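Local coordinates for uncharacterized DUF364 family protein (Pyrococcus horikoshii, PDB 3NPG), which is of unknown function but, as a member of the DUF364 family, may take part in heavy-metal chelation, at residues A[28-33]-A[50-55]; A[81-86]-A[174-179]; A[168-173]-A[193-198]; A[218-223]-A[240-245]. One frame throughout, in Å; residues are numbered along the deposited sequence.

Contact 1: A[28-33]-A[50-55]. With ACT (acetate ion), chain E.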
# COMPACT_ATOMS: atom_id res chain seq x y z
N PHE A 28 -22.13 -1.77 -3.46
CA PHE A 28 -20.80 -1.88 -2.86
C PHE A 28 -19.94 -0.77 -3.48
O PHE A 28 -19.31 -0.98 -4.52
CB PHE A 28 -20.19 -3.28 -3.12
CG PHE A 28 -18.81 -3.47 -2.54
CD1 PHE A 28 -18.63 -3.66 -1.17
CD2 PHE A 28 -17.69 -3.52 -3.36
CE1 PHE A 28 -17.35 -3.84 -0.64
CE2 PHE A 28 -16.42 -3.70 -2.82
CZ PHE A 28 -16.26 -3.86 -1.47
N GLY A 29 -20.05 0.44 -2.94
CA GLY A 29 -19.40 1.61 -3.51
C GLY A 29 -18.54 2.39 -2.56
O GLY A 29 -18.40 2.02 -1.39
N LEU A 30 -17.94 3.50 -3.06
CA LEU A 30 -17.05 4.35 -2.28
C LEU A 30 -17.67 5.75 -2.06
O LEU A 30 -18.32 6.29 -2.97
CB LEU A 30 -15.68 4.48 -2.97
CG LEU A 30 -14.79 3.23 -2.95
CD1 LEU A 30 -13.66 3.37 -3.93
CD2 LEU A 30 -14.25 2.96 -1.56
N PRO A 31 -17.48 6.38 -0.87
CA PRO A 31 -16.71 5.88 0.29
C PRO A 31 -17.44 4.82 1.10
O PRO A 31 -16.81 4.08 1.87
CB PRO A 31 -16.47 7.16 1.10
CG PRO A 31 -17.67 8.01 0.81
CD PRO A 31 -18.03 7.73 -0.63
N TYR A 32 -18.77 4.72 0.93
CA TYR A 32 -19.59 3.82 1.73
C TYR A 32 -20.40 2.86 0.90
O TYR A 32 -20.93 3.23 -0.16
CB TYR A 32 -20.51 4.61 2.67
CG TYR A 32 -19.78 5.16 3.87
CD1 TYR A 32 -19.10 6.37 3.80
CD2 TYR A 32 -19.74 4.46 5.07
CE1 TYR A 32 -18.38 6.86 4.88
CE2 TYR A 32 -19.04 4.95 6.17
CZ TYR A 32 -18.36 6.15 6.07
OH TYR A 32 -17.65 6.63 7.14
N THR A 33 -20.53 1.62 1.39
CA THR A 33 -21.45 0.63 0.87
C THR A 33 -22.78 0.89 1.54
O THR A 33 -22.81 1.17 2.75
CB THR A 33 -20.94 -0.80 1.18
OG1 THR A 33 -19.72 -1.02 0.47
CG2 THR A 33 -21.95 -1.88 0.82
N THR A 50 -16.52 1.09 3.05
CA THR A 50 -15.82 0.21 2.13
C THR A 50 -14.34 0.34 2.36
O THR A 50 -13.82 1.46 2.45
CB THR A 50 -16.22 0.54 0.68
OG1 THR A 50 -17.64 0.49 0.56
CG2 THR A 50 -15.60 -0.42 -0.32
N LEU A 51 -13.65 -0.79 2.54
CA LEU A 51 -12.21 -0.81 2.76
C LEU A 51 -11.52 -1.47 1.56
O LEU A 51 -11.33 -2.70 1.55
CB LEU A 51 -11.88 -1.57 4.07
CG LEU A 51 -12.61 -1.08 5.33
CD1 LEU A 51 -12.50 -2.08 6.44
CD2 LEU A 51 -12.08 0.28 5.79
N PRO A 52 -11.24 -0.69 0.48
CA PRO A 52 -10.67 -1.29 -0.74
C PRO A 52 -9.32 -1.95 -0.53
O PRO A 52 -9.00 -2.92 -1.21
CB PRO A 52 -10.58 -0.12 -1.71
CG PRO A 52 -10.60 1.11 -0.85
CD PRO A 52 -11.46 0.77 0.31
N GLU A 53 -8.52 -1.45 0.44
CA GLU A 53 -7.21 -2.02 0.76
C GLU A 53 -7.32 -3.47 1.30
O GLU A 53 -6.35 -4.20 1.28
CB GLU A 53 -6.43 -1.12 1.75
CG GLU A 53 -7.08 -0.98 3.13
CD GLU A 53 -8.13 0.12 3.26
OE1 GLU A 53 -8.43 0.79 2.25
OE2 GLU A 53 -8.63 0.31 4.39
N GLU A 54 -8.53 -3.86 1.75
CA GLU A 54 -8.80 -5.21 2.27
C GLU A 54 -9.30 -6.15 1.16
O GLU A 54 -9.32 -7.37 1.35
CB GLU A 54 -9.83 -5.14 3.41
CG GLU A 54 -9.40 -4.27 4.58
CD GLU A 54 -8.30 -4.87 5.43
OE1 GLU A 54 -8.56 -5.88 6.11
OE2 GLU A 54 -7.18 -4.30 5.43
N VAL A 55 -9.74 -5.57 0.01
CA VAL A 55 -10.26 -6.36 -1.11
C VAL A 55 -9.12 -7.04 -1.87
O VAL A 55 -8.23 -6.36 -2.40
CB VAL A 55 -11.15 -5.50 -2.06
CG1 VAL A 55 -11.76 -6.37 -3.16
CG2 VAL A 55 -12.24 -4.76 -1.29
C ACT E . -16.87 4.48 9.75
O ACT E . -16.91 3.43 10.31
OXT ACT E . -17.54 4.63 8.79
CH3 ACT E . -15.95 5.59 10.25
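Thr50 plugs into the turn 28-31 by hydrogen bonds, with an apolar fringe around them, at the buried end of the small antiparallel sheet, just past strand 43-49. Its hydroxyl does most of the work. Thr50 OG1 donates to Gly29 O at 2.6 Å and accepts from Thr33 OG1, also at 2.6 Å, so the oxygen is gripped on both counts and its rotation is fixed. The backbone adds a third bond, Thr50 N to Pro31 O (3.2 Å). With chi1 at -54°, OG1 lies beside the backbone N and the methyl swings to the other side, where CG2 makes an off-centre CH-pi contact 4.1 Å from the centroid of the Phe28 ring. The Leu30 and Thr50 side chains cross at about a right angle, CD2 against CB, while Val55 CG2 reaches the edge of the Phe28 ring at CZ (4.1 Å). The turn links strands 22-27 and 32-38 of the three-stranded meander and carries a cis peptide bond before Pro31; beyond it Thr33 pairs with Ala48 by backbone bonds. Pro52, touching Leu30 CD2 through its CD, opens a 3-10 turn and packs on Pro52 of the second subunit. The Tyr32 side chain, which leads away from Thr50, donates from OH to OXT of a bound acetate, probably from the crystallisation liquor, at 2.6 Å; the acetate is also hydrogen-bonded to Thr199 OG1.

Contact 2: A[81-86]-A[174-179]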
# COMPACT_ATOMS: atom_id res chain seq x y z
N GLU A 81 -18.81 -9.31 0.83
CA GLU A 81 -20.00 -9.91 1.43
C GLU A 81 -20.24 -9.40 2.87
O GLU A 81 -21.38 -9.20 3.26
CB GLU A 81 -19.91 -11.44 1.41
CG GLU A 81 -19.96 -12.03 0.01
CD GLU A 81 -19.74 -13.53 -0.07
OE1 GLU A 81 -19.78 -14.20 1.00
OE2 GLU A 81 -19.55 -14.05 -1.19
N ARG A 82 -19.14 -9.17 3.64
CA ARG A 82 -19.22 -8.63 5.01
C ARG A 82 -19.75 -7.20 5.00
O ARG A 82 -20.64 -6.86 5.78
CB ARG A 82 -17.85 -8.65 5.70
CG ARG A 82 -17.49 -9.97 6.32
CD ARG A 82 -16.54 -9.80 7.51
NE ARG A 82 -15.30 -9.11 7.16
CZ ARG A 82 -14.23 -9.70 6.62
NH1 ARG A 82 -14.27 -10.99 6.32
NH2 ARG A 82 -13.14 -9.00 6.35
N THR A 83 -19.14 -6.32 4.15
CA THR A 83 -19.51 -4.91 4.06
C THR A 83 -20.99 -4.74 3.67
O THR A 83 -21.71 -3.98 4.32
CB THR A 83 -18.55 -4.15 3.14
OG1 THR A 83 -17.21 -4.54 3.44
CG2 THR A 83 -18.69 -2.64 3.27
N LEU A 84 -21.46 -5.52 2.66
CA LEU A 84 -22.88 -5.51 2.25
C LEU A 84 -23.79 -6.03 3.37
O LEU A 84 -24.91 -5.54 3.54
CB LEU A 84 -23.08 -6.33 0.96
CG LEU A 84 -22.72 -5.62 -0.35
CD1 LEU A 84 -22.44 -6.63 -1.45
CD2 LEU A 84 -23.83 -4.66 -0.78
N GLY A 85 -23.28 -7.00 4.15
CA GLY A 85 -23.99 -7.57 5.29
C GLY A 85 -24.13 -6.60 6.45
O GLY A 85 -25.22 -6.47 7.02
N VAL A 86 -23.02 -5.92 6.81
CA VAL A 86 -23.02 -4.91 7.88
C VAL A 86 -23.91 -3.70 7.48
O VAL A 86 -24.69 -3.23 8.30
CB VAL A 86 -21.58 -4.48 8.26
CG1 VAL A 86 -21.59 -3.27 9.19
CG2 VAL A 86 -20.81 -5.64 8.88
N CYS A 174 -14.14 -1.12 12.38
CA CYS A 174 -13.63 -2.32 13.05
C CYS A 174 -14.69 -3.44 13.02
O CYS A 174 -14.36 -4.60 13.25
CB CYS A 174 -13.18 -2.00 14.48
SG CYS A 174 -14.52 -1.47 15.58
N ILE A 175 -15.93 -3.09 12.66
CA ILE A 175 -17.03 -4.05 12.51
C ILE A 175 -16.90 -4.79 11.15
O ILE A 175 -17.05 -6.01 11.11
CB ILE A 175 -18.40 -3.33 12.67
CG1 ILE A 175 -18.54 -2.69 14.08
CG2 ILE A 175 -19.56 -4.30 12.39
CD1 ILE A 175 -19.75 -1.71 14.24
N VAL A 176 -16.56 -4.06 10.07
CA VAL A 176 -16.42 -4.65 8.74
C VAL A 176 -15.13 -5.47 8.55
O VAL A 176 -15.15 -6.47 7.84
CB VAL A 176 -16.68 -3.65 7.56
CG1 VAL A 176 -18.17 -3.44 7.34
CG2 VAL A 176 -15.98 -2.32 7.80
N ASN A 177 -14.01 -5.05 9.19
CA ASN A 177 -12.71 -5.75 9.03
C ASN A 177 -12.47 -6.92 10.03
O ASN A 177 -11.57 -7.73 9.82
CB ASN A 177 -11.53 -4.76 9.02
CG ASN A 177 -11.37 -3.96 10.28
OD1 ASN A 177 -11.78 -4.37 11.37
ND2 ASN A 177 -10.69 -2.83 10.18
N GLY A 178 -13.28 -6.98 11.09
CA GLY A 178 -13.22 -8.08 12.06
C GLY A 178 -12.28 -7.87 13.23
O GLY A 178 -11.99 -8.81 13.96
N THR A 179 -11.83 -6.63 13.44
CA THR A 179 -10.90 -6.31 14.54
C THR A 179 -11.62 -6.03 15.88
O THR A 179 -10.96 -5.99 16.92
CB THR A 179 -9.95 -5.17 14.13
OG1 THR A 179 -10.72 -4.03 13.74
CG2 THR A 179 -9.02 -5.57 13.02
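Helix 79-96 and the short, weakly bonded helix 174-177 approach most closely at Thr83 and Val176, whose CA atoms are 5.6 Å apart. The polar link is one straight bond: Arg82 NE donates to Val176 O at 2.7 Å with an N-H...O angle of 173°. The oxygen lies in the plane of the guanidinium, at its edge, while NE itself sits somewhat tilted from the carbonyl plane. A bend at chi3 (-58°) brings NE to the Val176 carbonyl, and NH1 is taken up by Ser76 O, so two of the guanidinium nitrogens are bonded. Next to this bond Val176 CG1 rests against the helix, 3.8 Å from Thr83 CA and 3.7 Å from Val86 CB. Val86 also spans to Ile175, CG1 to CG2 at 3.9 Å. Gly178, with positive phi, is the first residue to leave helical angles, and Asn177 forms an Asx turn around it: Asn177 OD1 accepts from Thr179 N and OG1, both from one face of the amide. Ala48 of strand 43-49 packs against Thr83, Val86 and Val176, Leu180 of helix 180-186 lies against Ile175, and Leu157 of the third subunit rests on Arg82.

Contact 3: A[168-173]-A[193-198]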
# COMPACT_ATOMS: atom_id res chain seq x y z
N ILE A 168 -11.28 4.02 24.93
CA ILE A 168 -11.06 3.58 23.55
C ILE A 168 -12.05 4.23 22.60
O ILE A 168 -13.27 4.14 22.81
CB ILE A 168 -11.09 2.02 23.44
CG1 ILE A 168 -9.93 1.39 24.23
CG2 ILE A 168 -11.08 1.56 21.97
CD1 ILE A 168 -10.11 -0.03 24.52
N ILE A 169 -11.54 4.89 21.53
CA ILE A 169 -12.38 5.44 20.46
C ILE A 169 -12.04 4.70 19.18
O ILE A 169 -11.04 5.01 18.54
CB ILE A 169 -12.24 6.99 20.33
CG1 ILE A 169 -12.55 7.70 21.66
CG2 ILE A 169 -13.13 7.52 19.20
CD1 ILE A 169 -12.29 9.15 21.62
N ALA A 170 -12.81 3.63 18.88
CA ALA A 170 -12.54 2.78 17.72
C ALA A 170 -13.45 3.12 16.57
O ALA A 170 -14.68 3.17 16.75
CB ALA A 170 -12.71 1.31 18.10
N SER A 171 -12.86 3.36 15.38
CA SER A 171 -13.63 3.63 14.17
C SER A 171 -14.58 2.47 13.93
O SER A 171 -14.18 1.31 14.06
CB SER A 171 -12.70 3.79 12.97
OG SER A 171 -13.43 3.99 11.77
N ALA A 172 -15.85 2.78 13.63
CA ALA A 172 -16.89 1.77 13.42
C ALA A 172 -16.54 0.79 12.28
O ALA A 172 -17.18 -0.26 12.15
CB ALA A 172 -18.22 2.44 13.15
N SER A 173 -15.45 1.08 11.52
CA SER A 173 -14.96 0.21 10.46
C SER A 173 -14.34 -1.07 11.04
O SER A 173 -14.07 -2.01 10.29
CB SER A 173 -13.95 0.94 9.58
OG SER A 173 -12.81 1.34 10.33
N ILE A 193 -15.64 2.62 26.06
CA ILE A 193 -15.36 2.13 24.71
C ILE A 193 -16.40 2.67 23.73
O ILE A 193 -17.58 2.30 23.81
CB ILE A 193 -15.26 0.57 24.66
CG1 ILE A 193 -14.17 0.06 25.65
CG2 ILE A 193 -15.00 0.08 23.22
CD1 ILE A 193 -14.17 -1.39 25.86
N VAL A 194 -15.98 3.59 22.85
CA VAL A 194 -16.87 4.25 21.89
C VAL A 194 -16.61 3.75 20.47
O VAL A 194 -15.48 3.86 19.97
CB VAL A 194 -16.77 5.80 21.98
CG1 VAL A 194 -17.84 6.47 21.12
CG2 VAL A 194 -16.86 6.27 23.42
N ILE A 195 -17.64 3.22 19.80
CA ILE A 195 -17.55 2.80 18.40
C ILE A 195 -18.15 3.92 17.54
O ILE A 195 -19.36 4.14 17.57
CB ILE A 195 -18.25 1.42 18.17
CG1 ILE A 195 -17.76 0.34 19.19
CG2 ILE A 195 -18.10 0.94 16.73
CD1 ILE A 195 -16.20 0.10 19.24
N THR A 196 -17.27 4.71 16.89
CA THR A 196 -17.70 5.92 16.18
C THR A 196 -17.64 5.80 14.66
O THR A 196 -16.70 5.23 14.11
CB THR A 196 -16.93 7.15 16.70
OG1 THR A 196 -17.48 8.33 16.11
CG2 THR A 196 -15.43 7.08 16.42
N GLY A 197 -18.62 6.40 13.99
CA GLY A 197 -18.69 6.44 12.54
C GLY A 197 -20.02 5.97 11.97
O GLY A 197 -20.77 5.26 12.64
N PRO A 198 -20.29 6.28 10.68
CA PRO A 198 -21.56 5.83 10.06
C PRO A 198 -21.76 4.31 10.05
O PRO A 198 -22.90 3.85 9.96
CB PRO A 198 -21.49 6.41 8.64
CG PRO A 198 -20.54 7.54 8.73
CD PRO A 198 -19.52 7.14 9.76
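Ile168 and Ile193 pair at the inner, buried end of this stretch of two parallel strands, whose other end is more accessible to solvent. The strand axes approach to 4.8 Å at an angle of 23°, and four backbone bonds zigzag between them: Val194 N to Ile168 O, Ala170 N to Val194 O, Thr196 N to Ala170 O, and Ala172 N to Thr196 O. The first two point almost straight down the carbonyl bond; in the last, where the chain leaves the strand after Ser171, Ala172 N stands above the carbonyl plane of Thr196. On one face Ile168, Ala170, Ile193 and Ile195 form an apolar layer, with Ala170 CB 3.9 Å from Ile195 CD1. On the other, Ile169 and Val194 pack against helix 107-112, and Ile169 CG2 meets Thr196 CG2 at 3.6 Å. That methyl lies between the backbone N and the carbonyl carbon of Thr196 (OG1 at chi1 -173°), which carries it toward Ile169. Toward the C-terminal ends of the strands, Ser171, Thr196 and Gly197 are partly exposed, and the Ala172 side chain lies about 3 Å from an acetate at the nearest atoms. The beta-alpha-beta crossover through helix 180-186 and the strand order 3-2-1-4-5-6 mark a Rossmann-like domain; an acetate at the C-terminal strand ends is consistent with a site there but does not prove one.

Contact 4: A[218-223]-A[240-245]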
# COMPACT_ATOMS: atom_id res chain seq x y z
N MSE A 218 -24.69 8.24 13.00
CA MSE A 218 -25.60 9.24 12.42
C MSE A 218 -26.78 8.59 11.71
O MSE A 218 -26.64 7.53 11.09
CB MSE A 218 -24.84 10.18 11.47
CG MSE A 218 -24.23 9.46 10.26
SE MSE A 218 -22.95 10.56 9.33
CE MSE A 218 -21.55 10.69 10.75
N LYS A 219 -27.95 9.24 11.77
CA LYS A 219 -29.15 8.75 11.09
C LYS A 219 -29.48 9.63 9.90
O LYS A 219 -29.51 10.85 10.02
CB LYS A 219 -30.35 8.69 12.07
CG LYS A 219 -31.61 8.10 11.45
CD LYS A 219 -32.75 8.03 12.44
CE LYS A 219 -33.98 7.42 11.82
NZ LYS A 219 -35.11 7.37 12.78
N VAL A 220 -29.74 9.00 8.74
CA VAL A 220 -30.08 9.72 7.51
C VAL A 220 -31.47 10.39 7.64
O VAL A 220 -32.46 9.70 7.87
CB VAL A 220 -30.01 8.79 6.27
CG1 VAL A 220 -30.35 9.55 5.00
CG2 VAL A 220 -28.64 8.13 6.16
N THR A 221 -31.51 11.73 7.51
CA THR A 221 -32.76 12.49 7.61
C THR A 221 -33.46 12.61 6.25
O THR A 221 -34.69 12.63 6.20
CB THR A 221 -32.51 13.87 8.27
OG1 THR A 221 -31.46 14.55 7.57
CG2 THR A 221 -32.17 13.75 9.74
N ASN A 222 -32.68 12.69 5.16
CA ASN A 222 -33.21 12.73 3.79
C ASN A 222 -32.55 11.63 2.97
O ASN A 222 -31.40 11.77 2.56
CB ASN A 222 -32.98 14.11 3.15
CG ASN A 222 -33.79 14.36 1.89
OD1 ASN A 222 -33.89 13.51 0.99
ND2 ASN A 222 -34.32 15.57 1.76
N ILE A 223 -33.25 10.50 2.79
CA ILE A 223 -32.73 9.32 2.08
C ILE A 223 -32.37 9.64 0.62
O ILE A 223 -31.30 9.24 0.15
CB ILE A 223 -33.73 8.13 2.19
CG1 ILE A 223 -34.17 7.87 3.67
CG2 ILE A 223 -33.17 6.87 1.52
CD1 ILE A 223 -33.14 7.19 4.59
N SER A 240 -24.11 15.77 5.62
CA SER A 240 -25.00 16.93 5.79
C SER A 240 -26.49 16.54 5.71
O SER A 240 -27.34 17.31 6.14
CB SER A 240 -24.68 18.01 4.76
OG SER A 240 -24.91 17.54 3.44
N GLU A 241 -26.79 15.35 5.15
CA GLU A 241 -28.17 14.86 5.05
C GLU A 241 -28.48 13.89 6.20
O GLU A 241 -29.43 13.10 6.11
CB GLU A 241 -28.40 14.17 3.68
CG GLU A 241 -28.22 15.11 2.49
CD GLU A 241 -29.20 16.26 2.40
OE1 GLU A 241 -30.29 16.18 3.02
OE2 GLU A 241 -28.93 17.21 1.63
N SER A 242 -27.68 13.96 7.28
CA SER A 242 -27.83 13.08 8.43
C SER A 242 -27.70 13.86 9.73
O SER A 242 -27.25 15.00 9.72
CB SER A 242 -26.79 11.97 8.39
OG SER A 242 -26.92 11.18 7.22
N ILE A 243 -28.09 13.23 10.86
CA ILE A 243 -27.93 13.82 12.19
C ILE A 243 -27.05 12.94 13.06
O ILE A 243 -27.33 11.75 13.20
CB ILE A 243 -29.29 14.17 12.87
CG1 ILE A 243 -30.29 13.00 12.80
CG2 ILE A 243 -29.88 15.45 12.28
CD1 ILE A 243 -30.50 12.30 14.09
N LYS A 244 -25.96 13.50 13.59
CA LYS A 244 -25.03 12.76 14.44
C LYS A 244 -25.64 12.50 15.82
O LYS A 244 -26.35 13.35 16.34
CB LYS A 244 -23.70 13.52 14.58
CG LYS A 244 -22.84 13.49 13.32
CD LYS A 244 -21.57 14.30 13.49
CE LYS A 244 -20.74 14.31 12.23
NZ LYS A 244 -19.55 15.20 12.36
N TYR A 245 -25.37 11.33 16.41
CA TYR A 245 -25.88 10.97 17.73
C TYR A 245 -24.90 10.12 18.51
O TYR A 245 -24.10 9.40 17.91
CB TYR A 245 -27.26 10.25 17.63
CG TYR A 245 -27.21 8.90 16.93
CD1 TYR A 245 -26.87 7.74 17.63
CD2 TYR A 245 -27.57 8.77 15.59
CE1 TYR A 245 -26.82 6.50 16.99
CE2 TYR A 245 -27.54 7.53 14.95
CZ TYR A 245 -27.15 6.40 15.65
OH TYR A 245 -27.13 5.18 15.02
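Lys219 and Ile243 form the hydrogen-bonded pair that ties antiparallel strand 242-248 to strand 214-220: Lys219 N to Ile243 O at 3.0 Å and Ile243 N to Lys219 O at 2.9 Å. On either side stand the non-hydrogen-bonded pairs Met218-Lys244 and Val220-Ser242. Where strand 214-220 ends, Glu241 O becomes the gathering point, accepting a sound bond from Thr221 N (2.9 Å) and weak ones from Thr221 OG1 and Asn222 N. Ser242 OG, beside Val220 CG2, is hydrogen-bonded to Phe238 O. Asn222 is the N-cap of helix 223-232, its OD1 accepting from Lys225 N; its side chain runs alongside Glu241, whose OE1 comes 3.4 Å from Asn222 CB, with amide and carboxylate planes 80° apart. This is the outer edge of the mixed sheet, whose last strand returns through helices 223-232 and 235-239 and runs antiparallel to strand 214-220, unlike the parallel strands of the rest. Among the apolar contacts, Met218, a selenomethionine, lies side by side with Lys244, CE against CE at 4.0 Å, and its CG touches Ser242 CB. The Thr221 and Ile243 side chains cross at about a right angle, CG2 to CG1 at 3.7 Å. Tyr245, with chi1 at 65°, brings the CE2 edge of its ring against the backbone of Met218 and Lys219, CE2 lying 3.5 Å from Met218 C. Trp104 and Leu99 also pack on Tyr245.

In the fold
The four contacts run from the small N-terminal sheet to the edge of the large mixed one. Contact 1 closes before contact 2 opens, their centres 10 Å apart, and they touch through Thr33 on Thr83 and Leu51 on Val176. Contact 2 joins the N-terminal part directly to the Rossmann-like part, one segment in each. Helix 174-177 follows strand 167-171, so contacts 2 and 3 alternate along the chain, and Ile175 meets Ile195. Contact 4 comes last, its centre about 17 Å from that of contact 3; strands 192-196 and 214-220 are sheet neighbours. Pro198 touches both Met218 and Tyr32. Contacts 1 to 3 thus join the two parts, while contact 4 closes the sheet's edge.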